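Local coordinates for restriction endonuclease (Mycobacterium sp., PDB 4F0Q), which recognises methylated cytosine in DNA and cleaves the DNA as a tetrameric, modification-dependent restriction endonuclease, at residues Phe105-Gly110 and Leu158-Thr163; Ile246-Gln251 and Pro257-Arg262. All coordinates share one frame; numbering follows the deposited sequence.

Followed from the N terminus, the chain first closes contact 1, in which the end of strand 104-106 and the turn after it meet strand 156-166 of the same curled sheet after an excursion that includes helices 130-142 and 147-150. Contact 2 comes later: helix 243-251 packs on the loop 257-262, which leads to strand 263-264, with only five residues between. The two are in series, neither enclosing nor crossing the other. Their centres lie about 19 Å apart, yet they touch where the chain leaving contact 2 runs beside the turn of contact 1, and a weak hydrogen bond between Leu-107 O and Arg-261 NH1 joins them.

Contact 1: residues Phe105-Gly110 and Leu158-Thr163; sequences FDLDHG and LFRAVT
Phe-105, on the short strand 104-106, lies alongside the long side chain of Arg-160, with the ring under its CD, and no hydrogen bond joins the two segments. Their nearest alpha carbons, those of Phe-105 and Arg-160, are 9.5 Å apart, too far for backbone pairing, so side chains make the contact. Arg-160 CD sits over the centre of the Phe-105 ring, 4.2 Å from its centroid and 5° off the normal, a CH-pi contact. The two side chains run past each other in opposite directions, which brings Arg-160 NH1 to 3.3 Å from Phe-105 CB. The guanidinium is tilted 39° from the ring, and it is CD, not the charged group, that lies over the ring centre. Phe-105 CE2 meets Leu-158 CD1 loosely at 4.5 Å.

From Asp-106 to His-109 the chain makes a type I turn, closed by His-109 N to Asp-106 O at 3.2 Å. Within it, Leu-107 comes at Arg-160 from the opposite direction and lays CD1 over one guanidinium face, 3.7 Å from Arg-160 NH2. Arg-160 reaches both residues with CG set between its backbone N and carbonyl carbon (chi1 59°) and a chain extended as far as NE. Leu-107 and Leu-158 also pack on Val-112 and Val-210 of neighbouring strands.

Both segments belong to the AspBHI-type N-terminal region (PUA clan), on its curled mixed sheet. Arg-160 NH2 forms a salt bridge with Glu-177 OE2, on strand 175-193. The arginine's methylenes and guanidinium face thus extend the apolar layer, while its charge is probably balanced by the glutamate.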
loop_
_atom_site.group_PDB
_atom_site.type_symbol
_atom_site.label_atom_id
_atom_site.label_comp_id
_atom_site.label_asym_id
_atom_site.label_seq_id
_atom_site.Cartn_x
_atom_site.Cartn_y
_atom_site.Cartn_z
ATOM N N PHE A 105 22.411 3.121 11.476
ATOM C CA PHE A 105 22.842 1.811 11.005
ATOM C C PHE A 105 21.722 0.781 11.060
ATOM O O PHE A 105 21.196 0.475 12.130
ATOM C CB PHE A 105 24.043 1.317 11.812
ATOM C CG PHE A 105 25.349 1.923 11.386
ATOM C CD1 PHE A 105 25.736 3.167 11.853
ATOM C CD2 PHE A 105 26.191 1.245 10.520
ATOM C CE1 PHE A 105 26.938 3.725 11.463
ATOM C CE2 PHE A 105 27.394 1.796 10.128
ATOM C CZ PHE A 105 27.768 3.038 10.600
ATOM N N ASP A 106 21.361 0.254 9.896
ATOM C CA ASP A 106 20.387 -0.826 9.807
ATOM C C ASP A 106 20.980 -1.964 8.984
ATOM O O ASP A 106 20.598 -2.178 7.833
ATOM C CB ASP A 106 19.087 -0.330 9.176
ATOM C CG ASP A 106 18.005 -1.389 9.164
ATOM O OD1 ASP A 106 18.027 -2.275 10.046
ATOM O OD2 ASP A 106 17.131 -1.337 8.275
ATOM N N LEU A 107 21.920 -2.687 9.584
ATOM C CA LEU A 107 22.666 -3.720 8.876
ATOM C C LEU A 107 21.837 -4.976 8.617
ATOM O O LEU A 107 22.220 -5.826 7.813
ATOM C CB LEU A 107 23.945 -4.068 9.639
ATOM C CG LEU A 107 24.901 -2.899 9.898
ATOM C CD1 LEU A 107 26.160 -3.378 10.602
ATOM C CD2 LEU A 107 25.248 -2.183 8.601
ATOM N N ASP A 108 20.703 -5.091 9.301
ATOM C CA ASP A 108 19.795 -6.213 9.084
ATOM C C ASP A 108 19.092 -6.097 7.737
ATOM O O ASP A 108 18.697 -7.100 7.144
ATOM C CB ASP A 108 18.765 -6.303 10.211
ATOM C CG ASP A 108 19.338 -6.913 11.473
ATOM O OD1 ASP A 108 20.577 -6.928 11.619
ATOM O OD2 ASP A 108 18.547 -7.381 12.319
ATOM N N HIS A 109 18.937 -4.866 7.259
ATOM C CA HIS A 109 18.313 -4.622 5.965
ATOM C C HIS A 109 19.296 -3.985 4.988
ATOM O O HIS A 109 18.901 -3.464 3.945
ATOM C CB HIS A 109 17.068 -3.749 6.120
ATOM C CG HIS A 109 16.019 -4.348 7.003
ATOM N ND1 HIS A 109 16.004 -4.167 8.369
ATOM C CD2 HIS A 109 14.953 -5.133 6.716
ATOM C CE1 HIS A 109 14.972 -4.810 8.884
ATOM N NE2 HIS A 109 14.319 -5.405 7.903
ATOM N N GLY A 110 20.576 -4.027 5.342
ATOM C CA GLY A 110 21.639 -3.577 4.462
ATOM C C GLY A 110 21.591 -2.114 4.067
ATOM O O GLY A 110 22.043 -1.748 2.984
ATOM N N LEU A 158 32.491 0.208 5.707
ATOM C CA LEU A 158 31.954 0.853 6.896
ATOM C C LEU A 158 32.543 0.280 8.180
ATOM O O LEU A 158 32.702 -0.930 8.319
ATOM C CB LEU A 158 30.429 0.742 6.919
ATOM C CG LEU A 158 29.719 1.295 5.681
ATOM C CD1 LEU A 158 28.216 1.104 5.784
ATOM C CD2 LEU A 158 30.065 2.762 5.475
ATOM N N PHE A 159 32.869 1.169 9.111
ATOM C CA PHE A 159 33.333 0.773 10.433
ATOM C C PHE A 159 32.658 1.640 11.486
ATOM O O PHE A 159 32.322 2.793 11.220
ATOM C CB PHE A 159 34.853 0.916 10.542
ATOM C CG PHE A 159 35.618 0.013 9.618
ATOM C CD1 PHE A 159 35.950 -1.275 10.005
ATOM C CD2 PHE A 159 36.010 0.453 8.365
ATOM C CE1 PHE A 159 36.654 -2.107 9.158
ATOM C CE2 PHE A 159 36.715 -0.375 7.513
ATOM C CZ PHE A 159 37.037 -1.658 7.911
ATOM N N ARG A 160 32.453 1.092 12.680
ATOM C CA ARG A 160 31.914 1.901 13.772
ATOM C C ARG A 160 32.579 1.612 15.117
ATOM O O ARG A 160 32.734 0.458 15.508
ATOM C CB ARG A 160 30.390 1.762 13.874
ATOM C CG ARG A 160 29.889 0.347 14.106
ATOM C CD ARG A 160 28.371 0.311 14.149
ATOM N NE ARG A 160 27.847 -1.052 14.174
ATOM C CZ ARG A 160 26.553 -1.353 14.179
ATOM N NH1 ARG A 160 25.647 -0.386 14.164
ATOM N NH2 ARG A 160 26.163 -2.620 14.201
ATOM N N ALA A 161 32.975 2.671 15.815
ATOM C CA ALA A 161 33.608 2.537 17.123
ATOM C C ALA A 161 32.644 1.932 18.138
ATOM O O ALA A 161 31.670 2.569 18.539
ATOM C CB ALA A 161 34.111 3.888 17.608
ATOM N N VAL A 162 32.919 0.697 18.547
ATOM C CA VAL A 162 32.040 -0.013 19.468
ATOM C C VAL A 162 32.774 -0.452 20.730
ATOM O O VAL A 162 34.005 -0.446 20.783
ATOM C CB VAL A 162 31.413 -1.254 18.807
ATOM C CG1 VAL A 162 30.590 -0.849 17.593
ATOM C CG2 VAL A 162 32.493 -2.254 18.422
ATOM N N THR A 163 32.005 -0.834 21.745
ATOM C CA THR A 163 32.565 -1.322 22.997
ATOM C C THR A 163 32.664 -2.842 22.981
ATOM O O THR A 163 31.662 -3.536 22.801
ATOM C CB THR A 163 31.716 -0.884 24.205
ATOM O OG1 THR A 163 31.748 0.543 24.323
ATOM C CG2 THR A 163 32.251 -1.503 25.488
#

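Contact 2: residues Ile246-Gln251 and Pro257-Arg262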
loop_
_atom_site.group_PDB
_atom_site.type_symbol
_atom_site.label_atom_id
_atom_site.label_comp_id
_atom_site.label_asym_id
_atom_site.label_seq_id
_atom_site.Cartn_x
_atom_site.Cartn_y
_atom_site.Cartn_z
ATOM N N ILE A 246 30.261 -7.494 -8.138
ATOM C CA ILE A 246 30.499 -7.795 -9.545
ATOM C C ILE A 246 29.215 -7.584 -10.343
ATOM O O ILE A 246 29.229 -6.988 -11.428
ATOM C CB ILE A 246 30.999 -9.241 -9.727
ATOM C CG1 ILE A 246 32.310 -9.448 -8.964
ATOM C CG2 ILE A 246 31.182 -9.567 -11.201
ATOM C CD1 ILE A 246 32.846 -10.861 -9.034
ATOM N N ARG A 247 28.105 -8.066 -9.790
ATOM C CA ARG A 247 26.800 -7.891 -10.414
ATOM C C ARG A 247 26.440 -6.414 -10.527
ATOM O O ARG A 247 25.871 -5.986 -11.527
ATOM C CB ARG A 247 25.709 -8.631 -9.635
ATOM C CG ARG A 247 24.329 -8.472 -10.256
ATOM C CD ARG A 247 23.215 -8.909 -9.324
ATOM N NE ARG A 247 21.916 -8.448 -9.809
ATOM C CZ ARG A 247 20.760 -8.667 -9.193
ATOM N NH1 ARG A 247 20.730 -9.351 -8.058
ATOM N NH2 ARG A 247 19.632 -8.204 -9.714
ATOM N N TRP A 248 26.769 -5.636 -9.499
ATOM C CA TRP A 248 26.523 -4.199 -9.549
ATOM C C TRP A 248 27.382 -3.529 -10.615
ATOM O O TRP A 248 26.907 -2.665 -11.352
ATOM C CB TRP A 248 26.775 -3.534 -8.198
ATOM C CG TRP A 248 26.760 -2.040 -8.302
ATOM C CD1 TRP A 248 25.660 -1.233 -8.346
ATOM C CD2 TRP A 248 27.897 -1.174 -8.402
ATOM N NE1 TRP A 248 26.041 0.081 -8.458
ATOM C CE2 TRP A 248 27.410 0.145 -8.494
ATOM C CE3 TRP A 248 29.279 -1.385 -8.415
ATOM C CZ2 TRP A 248 28.255 1.247 -8.598
ATOM C CZ3 TRP A 248 30.117 -0.288 -8.521
ATOM C CH2 TRP A 248 29.602 1.011 -8.610
ATOM N N VAL A 249 28.650 -3.922 -10.681
ATOM C CA VAL A 249 29.560 -3.400 -11.691
ATOM C C VAL A 249 29.005 -3.665 -13.087
ATOM O O VAL A 249 29.023 -2.785 -13.949
ATOM C CB VAL A 249 30.975 -4.008 -11.553
ATOM C CG1 VAL A 249 31.781 -3.798 -12.822
ATOM C CG2 VAL A 249 31.696 -3.410 -10.354
ATOM N N ARG A 250 28.482 -4.871 -13.296
ATOM C CA ARG A 250 27.907 -5.232 -14.589
ATOM C C ARG A 250 26.624 -4.462 -14.913
ATOM O O ARG A 250 26.506 -3.859 -15.980
ATOM C CB ARG A 250 27.638 -6.739 -14.661
ATOM C CG ARG A 250 27.147 -7.206 -16.025
ATOM C CD ARG A 250 26.828 -8.695 -16.046
ATOM N NE ARG A 250 25.632 -9.020 -15.272
ATOM C CZ ARG A 250 25.647 -9.609 -14.080
ATOM N NH1 ARG A 250 26.800 -9.946 -13.517
ATOM N NH2 ARG A 250 24.507 -9.867 -13.452
ATOM N N GLN A 251 25.671 -4.479 -13.986
ATOM C CA GLN A 251 24.328 -3.959 -14.242
ATOM C C GLN A 251 24.137 -2.487 -13.873
ATOM O O GLN A 251 23.500 -1.736 -14.610
ATOM C CB GLN A 251 23.285 -4.814 -13.519
ATOM C CG GLN A 251 23.288 -6.274 -13.937
ATOM C CD GLN A 251 22.254 -7.097 -13.196
ATOM O OE1 GLN A 251 22.109 -8.295 -13.435
ATOM N NE2 GLN A 251 21.527 -6.456 -12.286
ATOM N N PRO A 257 18.600 -2.976 -6.059
ATOM C CA PRO A 257 17.445 -3.464 -5.291
ATOM C C PRO A 257 17.501 -4.949 -4.921
ATOM O O PRO A 257 16.591 -5.428 -4.248
ATOM C CB PRO A 257 16.265 -3.221 -6.241
ATOM C CG PRO A 257 16.724 -2.151 -7.153
ATOM C CD PRO A 257 18.182 -2.409 -7.353
ATOM N N GLY A 258 18.542 -5.662 -5.345
ATOM C CA GLY A 258 18.625 -7.087 -5.084
ATOM C C GLY A 258 19.946 -7.570 -4.518
ATOM O O GLY A 258 20.163 -8.774 -4.389
ATOM N N ILE A 259 20.830 -6.639 -4.169
ATOM C CA ILE A 259 22.152 -7.006 -3.666
ATOM C C ILE A 259 22.414 -6.519 -2.243
ATOM O O ILE A 259 23.531 -6.631 -1.740
ATOM C CB ILE A 259 23.276 -6.487 -4.587
ATOM C CG1 ILE A 259 23.223 -4.961 -4.686
ATOM C CG2 ILE A 259 23.176 -7.122 -5.966
ATOM C CD1 ILE A 259 24.241 -4.379 -5.640
ATOM N N ARG A 260 21.385 -5.983 -1.595
ATOM C CA ARG A 260 21.523 -5.496 -0.227
ATOM C C ARG A 260 21.648 -6.646 0.766
ATOM O O ARG A 260 21.009 -7.685 0.608
ATOM C CB ARG A 260 20.339 -4.605 0.151
ATOM C CG ARG A 260 20.696 -3.143 0.344
ATOM C CD ARG A 260 19.487 -2.340 0.787
ATOM N NE ARG A 260 18.477 -2.248 -0.263
ATOM C CZ ARG A 260 18.355 -1.214 -1.090
ATOM N NH1 ARG A 260 19.180 -0.183 -0.983
ATOM N NH2 ARG A 260 17.409 -1.210 -2.018
ATOM N N ARG A 261 22.476 -6.449 1.788
ATOM C CA ARG A 261 22.657 -7.448 2.836
ATOM C C ARG A 261 21.367 -7.647 3.628
ATOM O O ARG A 261 20.689 -6.683 3.981
ATOM C CB ARG A 261 23.796 -7.041 3.774
ATOM C CG ARG A 261 24.050 -8.020 4.912
ATOM C CD ARG A 261 25.212 -7.570 5.783
ATOM N NE ARG A 261 25.506 -8.525 6.847
ATOM C CZ ARG A 261 25.032 -8.437 8.086
ATOM N NH1 ARG A 261 24.235 -7.432 8.423
ATOM N NH2 ARG A 261 25.355 -9.353 8.990
ATOM N N ARG A 262 21.034 -8.905 3.902
ATOM C CA ARG A 262 19.808 -9.234 4.614
ATOM C C ARG A 262 20.075 -10.200 5.761
ATOM O O ARG A 262 20.737 -11.221 5.584
ATOM C CB ARG A 262 18.784 -9.840 3.652
ATOM C CG ARG A 262 17.447 -10.177 4.286
ATOM C CD ARG A 262 16.728 -8.926 4.767
ATOM N NE ARG A 262 15.329 -9.197 5.083
ATOM C CZ ARG A 262 14.893 -9.581 6.276
ATOM N NH1 ARG A 262 15.745 -9.737 7.279
ATOM N NH2 ARG A 262 13.600 -9.807 6.469
HETATM O O HOH W 1 18.218 -10.259 -6.219
#
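The last turns of helix 243-251 face an irregular segment, with Trp-248 and Ile-259 the closest pair of alpha carbons at 7.8 Å. Ile-259 meets the helix with two branches. Its CD1 meets Trp-248 CB at 3.7 Å, near the root of the tryptophan, whose indole leads away toward Ile-183 and Trp-245. CG2 takes the other neighbour and rests 3.8 Å from Arg-247 CD, where the two side chains meet at a slant. With CG1 placed between the backbone N and carbonyl carbon (chi1 60°), the isoleucine divides its branches between these two helix residues.

Arg-247 is extended from CG to NE, and this carries its guanidinium past Ile-259 toward the carbonyl of Gly-258. NH1 remains 3.8 Å from Gly-258 O, and a water bridges the two: it accepts from Arg-247 NH1 at 3.2 Å and donates to Gly-258 O at 3.1 Å. The water lies at the edge of the guanidinium, in its plane. Arg-247 NH2 has a stronger partner, a salt bridge to Glu-321 of the third subunit.

Ile-259 also touches Ile-183, so the apolar part of the contact continues onto strand 175-193. The chemistry is therefore split: aliphatic groups join helix to loop, whereas the arginine's polar end couples the loop carbonyl through water and links this corner of the fold to another subunit of the tetramer.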